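Side-chain contacts in PfhB2 (Pasteurella multocida, PDB 6U8T), which probably acts as a cysteine protease through its YopT-like toxin domain, a member of the papain-like (CA) clan of peptidases: residues Ser51-Glu55 / Asp56-Thr60; Lys80-Thr83 / Glu84-Ser88. The protein carries 1 engineered substitution. One frame throughout, in Å; residues are numbered along the deposited sequence.

Contact 1 of 2, residues Ser51-Glu55 / Asp56-Thr60; sequences SSQGE and DFWNT
In the surface loop that leaves helix 20-51, Gln53 and Trp58 meet across a tight reversal of the chain. The NE2 end of the Gln53 amide lies over one face of the indole, the amide and ring planes 22° apart; Gln53 NE2 is 3.2 Å from Trp58 CG and stands above the five-membered side of the ring. Placing Gln53 CG between the backbone N and the carbonyl carbon (chi1 63°) brings it against the tryptophan as well, with Gln53 CG 3.3 Å from Trp58 CB. On the opposite indole face sits the Phe57 ring, its CE1 over the centre, so the indole is touched on both faces, by an amide nitrogen and by one corner of the tilted phenyl ring. A broad, flat residue suits this place because it offers two surfaces at once. Phe57 in turn meets the chain of Glu55, with Phe57 CE2 3.4 Å from Glu55 CB.

Glu55 O approaches the indole edge, 3.2 Å from Trp58 CD1, and also accepts a weak bond from Trp58 N at 3.4 Å. Gly54 has a positive phi (83°), a conformation glycine adopts readily, as the chain turns into this segment. Asn59 folds back toward the end of the helix: its OD1 is 3.7 Å from Ser52 CA and, though buried here, has no polar partner, whereas its ND2 makes a weak hydrogen bond to Asn48 O. A short 3-10 turn, with i+3 backbone bonds and aromatic residues folded back on the incoming chain, is the motif within this helix-to-helix loop.

Contact 2 of 2, residues Lys80-Thr83 / Glu84-Ser88; sequences KLQT and EFMQS
Phe85 presents its ring obliquely to the carbonyl oxygen of Gln82, while at the ring edge, and in its plane, lies the selenomethionine methyl of Met86, with Met86 CE 3.8 Å from Phe85 CD2. His35 of helix 20-51 makes an edge-to-face contact with the same ring. This is one stretch of the alpha-helix 72-87, near its C-terminal end, and side chains three or four residues apart meet along it. Phe85 CG stands anti to the backbone N (chi1 -179°), which carries the ring off the helix into the protein. Leu81, one turn earlier, faces the same interior and touches Trp101 of helix 91-104, so two apolar residues suit the buried side.

Backbone bonds hold the turn together. Glu84 N reaches Lys80 O at 3.2 Å in a nearly straight bond (170°), and Phe85 N reaches Leu81 O at 2.9 Å; the bonds then bend progressively, until Gln87 N meets Thr83 O at 3.0 Å with an angle of only 136°, while the i+3 bonds from Gln87 N and Ser88 N are weak.

The exposed side carries polar chains, apt where water is near. Glu84 runs extended back along the helix, its CG 3.7 Å from Lys80 O, and crosses Leu81 at about a right angle. Thr83 has a second role, its hydroxyl making a weak hydrogen bond with Lys79 O one turn back. Its methyl points the same way as the neighbouring Gln87 chain: the two lie side by side, Gln87 NE2 3.8 Å from Thr83 CG2.

Overall arrangement
Both contacts are local, but they sit at different depths. Contact 1 is wholly on the surface, about 32 Å from the centre of the chain, in the loop between helices 20-51 and 72-87. Contact 2 lies about 14 Å from that centre, on helix 72-87, and is partly buried against helices 20-51 and 91-104. The centres of contacts 1 and 2 are about 27 Å apart, without touch. The loop relies on flat groups laid against each other and a single weak backbone bond across its segments; the helix relies on a run of i+4 main-chain bonds that bend toward its end, with Leu81 and Phe85 turned inward and Thr83, Glu84 and Gln87 outward. Helix 20-51 serves both.

Contact 1 of 2, residues Ser51-Glu55 / Asp56-Thr60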
loop_
_atom_site.group_PDB
_atom_site.type_symbol
_atom_site.label_atom_id
_atom_site.label_comp_id
_atom_site.label_asym_id
_atom_site.label_seq_id
_atom_site.Cartn_x
_atom_site.Cartn_y
_atom_site.Cartn_z
ATOM N N SER C 51 4.749 8.952 31.379
ATOM C CA SER C 51 4.379 9.967 32.386
ATOM C C SER C 51 3.670 9.304 33.568
ATOM O O SER C 51 3.643 9.957 34.592
ATOM C CB SER C 51 3.507 11.038 31.806
ATOM O OG SER C 51 2.136 10.721 32.013
ATOM N N SER C 52 3.129 8.089 33.436
ATOM C CA SER C 52 2.104 7.484 34.344
ATOM C C SER C 52 2.563 7.480 35.811
ATOM O O SER C 52 3.741 7.212 36.050
ATOM C CB SER C 52 1.704 6.079 33.911
ATOM O OG SER C 52 2.060 5.108 34.896
ATOM N N GLN C 53 1.623 7.740 36.737
ATOM C CA GLN C 53 1.844 7.941 38.202
ATOM C C GLN C 53 1.416 6.678 38.967
ATOM O O GLN C 53 0.592 6.770 39.914
ATOM C CB GLN C 53 1.096 9.188 38.702
ATOM C CG GLN C 53 -0.424 9.121 38.582
ATOM C CD GLN C 53 -1.106 9.966 39.636
ATOM O OE1 GLN C 53 -1.293 11.171 39.462
ATOM N NE2 GLN C 53 -1.490 9.338 40.740
ATOM N N GLY C 54 1.994 5.541 38.597
ATOM C CA GLY C 54 1.563 4.217 39.076
ATOM C C GLY C 54 0.390 3.707 38.254
ATOM O O GLY C 54 0.497 3.651 37.006
ATOM N N GLU C 55 -0.717 3.369 38.911
ATOM C CA GLU C 55 -1.887 2.749 38.240
ATOM C C GLU C 55 -2.275 3.572 37.003
ATOM O O GLU C 55 -2.267 4.847 37.063
ATOM C CB GLU C 55 -3.053 2.600 39.213
ATOM C CG GLU C 55 -2.770 1.602 40.308
ATOM C CD GLU C 55 -2.529 0.191 39.806
ATOM O OE1 GLU C 55 -3.186 -0.190 38.804
ATOM O OE2 GLU C 55 -1.677 -0.520 40.408
ATOM N N ASP C 56 -2.606 2.839 35.938
ATOM C CA ASP C 56 -3.199 3.323 34.661
ATOM C C ASP C 56 -4.329 4.335 34.923
ATOM O O ASP C 56 -4.375 5.368 34.195
ATOM C CB ASP C 56 -3.764 2.149 33.846
ATOM C CG ASP C 56 -2.760 1.396 32.981
ATOM O OD1 ASP C 56 -1.574 1.790 32.972
ATOM O OD2 ASP C 56 -3.180 0.414 32.314
ATOM N N PHE C 57 -5.234 4.055 35.878
ATOM C CA PHE C 57 -6.545 4.764 36.005
ATOM C C PHE C 57 -6.313 6.262 36.223
ATOM O O PHE C 57 -7.102 7.055 35.688
ATOM C CB PHE C 57 -7.464 4.134 37.063
ATOM C CG PHE C 57 -7.034 4.186 38.508
ATOM C CD1 PHE C 57 -7.191 5.340 39.266
ATOM C CD2 PHE C 57 -6.554 3.051 39.136
ATOM C CE1 PHE C 57 -6.835 5.366 40.609
ATOM C CE2 PHE C 57 -6.212 3.070 40.485
ATOM C CZ PHE C 57 -6.350 4.228 41.220
ATOM N N TRP C 58 -5.220 6.614 36.906
ATOM C CA TRP C 58 -4.866 7.983 37.369
ATOM C C TRP C 58 -4.774 8.975 36.204
ATOM O O TRP C 58 -4.867 10.180 36.498
ATOM C CB TRP C 58 -3.534 7.964 38.130
ATOM C CG TRP C 58 -3.598 7.329 39.484
ATOM C CD1 TRP C 58 -2.959 6.193 39.896
ATOM C CD2 TRP C 58 -4.355 7.802 40.611
ATOM N NE1 TRP C 58 -3.262 5.923 41.200
ATOM C CE2 TRP C 58 -4.111 6.898 41.671
ATOM C CE3 TRP C 58 -5.181 8.906 40.832
ATOM C CZ2 TRP C 58 -4.675 7.070 42.940
ATOM C CZ3 TRP C 58 -5.743 9.069 42.080
ATOM C CH2 TRP C 58 -5.485 8.168 43.118
ATOM N N ASN C 59 -4.555 8.498 34.972
ATOM C CA ASN C 59 -4.319 9.353 33.777
ATOM C C ASN C 59 -4.546 8.511 32.517
ATOM O O ASN C 59 -3.625 8.404 31.698
ATOM C CB ASN C 59 -2.933 10.031 33.779
ATOM C CG ASN C 59 -1.753 9.071 33.689
ATOM O OD1 ASN C 59 -1.554 8.253 34.591
ATOM N ND2 ASN C 59 -0.952 9.161 32.628
ATOM N N THR C 60 -5.707 7.894 32.370
ATOM C CA THR C 60 -6.036 7.082 31.166
ATOM C C THR C 60 -6.365 8.037 30.015
ATOM O O THR C 60 -6.732 9.183 30.253
ATOM C CB THR C 60 -7.116 6.054 31.507
ATOM O OG1 THR C 60 -7.348 5.452 30.239
ATOM C CG2 THR C 60 -8.375 6.634 32.102
#

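Contact 2 of 2, residues Lys80-Thr83 / Glu84-Ser88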
loop_
_atom_site.group_PDB
_atom_site.type_symbol
_atom_site.label_atom_id
_atom_site.label_comp_id
_atom_site.label_asym_id
_atom_site.label_seq_id
_atom_site.Cartn_x
_atom_site.Cartn_y
_atom_site.Cartn_z
ATOM N N LYS C 80 -4.548 17.930 16.847
ATOM C CA LYS C 80 -3.545 19.030 16.784
ATOM C C LYS C 80 -2.215 18.489 16.231
ATOM O O LYS C 80 -1.700 19.065 15.251
ATOM C CB LYS C 80 -3.266 19.635 18.161
ATOM C CG LYS C 80 -3.602 21.094 18.411
ATOM C CD LYS C 80 -3.522 21.415 19.946
ATOM C CE LYS C 80 -4.858 21.387 20.707
ATOM N NZ LYS C 80 -4.947 20.418 21.847
ATOM N N LEU C 81 -1.647 17.457 16.873
ATOM C CA LEU C 81 -0.346 16.868 16.468
ATOM C C LEU C 81 -0.465 16.306 15.042
ATOM O O LEU C 81 0.468 16.436 14.255
ATOM C CB LEU C 81 0.040 15.768 17.456
ATOM C CG LEU C 81 1.383 15.098 17.191
ATOM C CD1 LEU C 81 2.469 16.164 16.998
ATOM C CD2 LEU C 81 1.765 14.141 18.324
ATOM N N GLN C 82 -1.575 15.643 14.734
ATOM C CA GLN C 82 -1.796 14.998 13.430
ATOM C C GLN C 82 -1.726 16.081 12.318
ATOM O O GLN C 82 -1.099 15.861 11.305
ATOM C CB GLN C 82 -3.135 14.287 13.471
ATOM C CG GLN C 82 -3.525 13.676 12.133
ATOM C CD GLN C 82 -5.026 13.628 11.999
ATOM O OE1 GLN C 82 -5.755 13.488 12.986
ATOM N NE2 GLN C 82 -5.487 13.533 10.777
ATOM N N THR C 83 -2.377 17.219 12.520
ATOM C CA THR C 83 -2.352 18.413 11.642
ATOM C C THR C 83 -0.907 18.870 11.392
ATOM O O THR C 83 -0.559 19.054 10.220
ATOM C CB THR C 83 -3.180 19.517 12.297
ATOM O OG1 THR C 83 -4.441 19.125 11.779
ATOM C CG2 THR C 83 -2.780 20.933 11.967
ATOM N N GLU C 84 -0.142 19.100 12.450
ATOM C CA GLU C 84 1.287 19.487 12.367
ATOM C C GLU C 84 2.058 18.426 11.548
ATOM O O GLU C 84 2.764 18.794 10.576
ATOM C CB GLU C 84 1.825 19.725 13.775
ATOM C CG GLU C 84 1.339 21.046 14.344
ATOM C CD GLU C 84 1.355 21.183 15.853
ATOM O OE1 GLU C 84 1.873 20.245 16.522
ATOM O OE2 GLU C 84 0.818 22.213 16.359
ATOM N N PHE C 85 1.837 17.160 11.854
ATOM C CA PHE C 85 2.477 16.015 11.165
ATOM C C PHE C 85 2.190 16.057 9.663
ATOM O O PHE C 85 3.073 15.893 8.834
ATOM C CB PHE C 85 2.024 14.719 11.818
ATOM C CG PHE C 85 2.629 13.490 11.200
ATOM C CD1 PHE C 85 3.800 12.957 11.718
ATOM C CD2 PHE C 85 1.996 12.825 10.167
ATOM C CE1 PHE C 85 4.339 11.786 11.210
ATOM C CE2 PHE C 85 2.547 11.666 9.645
ATOM C CZ PHE C 85 3.715 11.150 10.173
HETATM N N MSE C 86 0.935 16.323 9.337
HETATM C CA MSE C 86 0.415 16.347 7.974
HETATM C C MSE C 86 1.002 17.522 7.194
HETATM O O MSE C 86 1.143 17.413 5.992
HETATM C CB MSE C 86 -1.109 16.526 8.011
HETATM C CG MSE C 86 -1.907 15.607 7.141
HETATM SE SE MSE C 86 -2.096 13.893 8.040
HETATM C CE MSE C 86 -0.650 12.710 7.377
ATOM N N GLN C 87 1.276 18.649 7.860
ATOM C CA GLN C 87 1.769 19.861 7.229
ATOM C C GLN C 87 3.292 19.824 7.026
ATOM O O GLN C 87 3.833 20.754 6.401
ATOM C CB GLN C 87 1.500 21.089 8.112
ATOM C CG GLN C 87 0.031 21.480 8.268
ATOM C CD GLN C 87 -0.123 22.530 9.343
ATOM O OE1 GLN C 87 0.770 22.744 10.175
ATOM N NE2 GLN C 87 -1.247 23.212 9.337
ATOM N N SER C 88 3.980 18.806 7.528
ATOM C CA SER C 88 5.447 18.710 7.541
ATOM C C SER C 88 5.982 18.439 6.135
ATOM O O SER C 88 6.981 19.079 5.800
ATOM C CB SER C 88 5.934 17.676 8.528
ATOM O OG SER C 88 7.275 17.944 8.875
#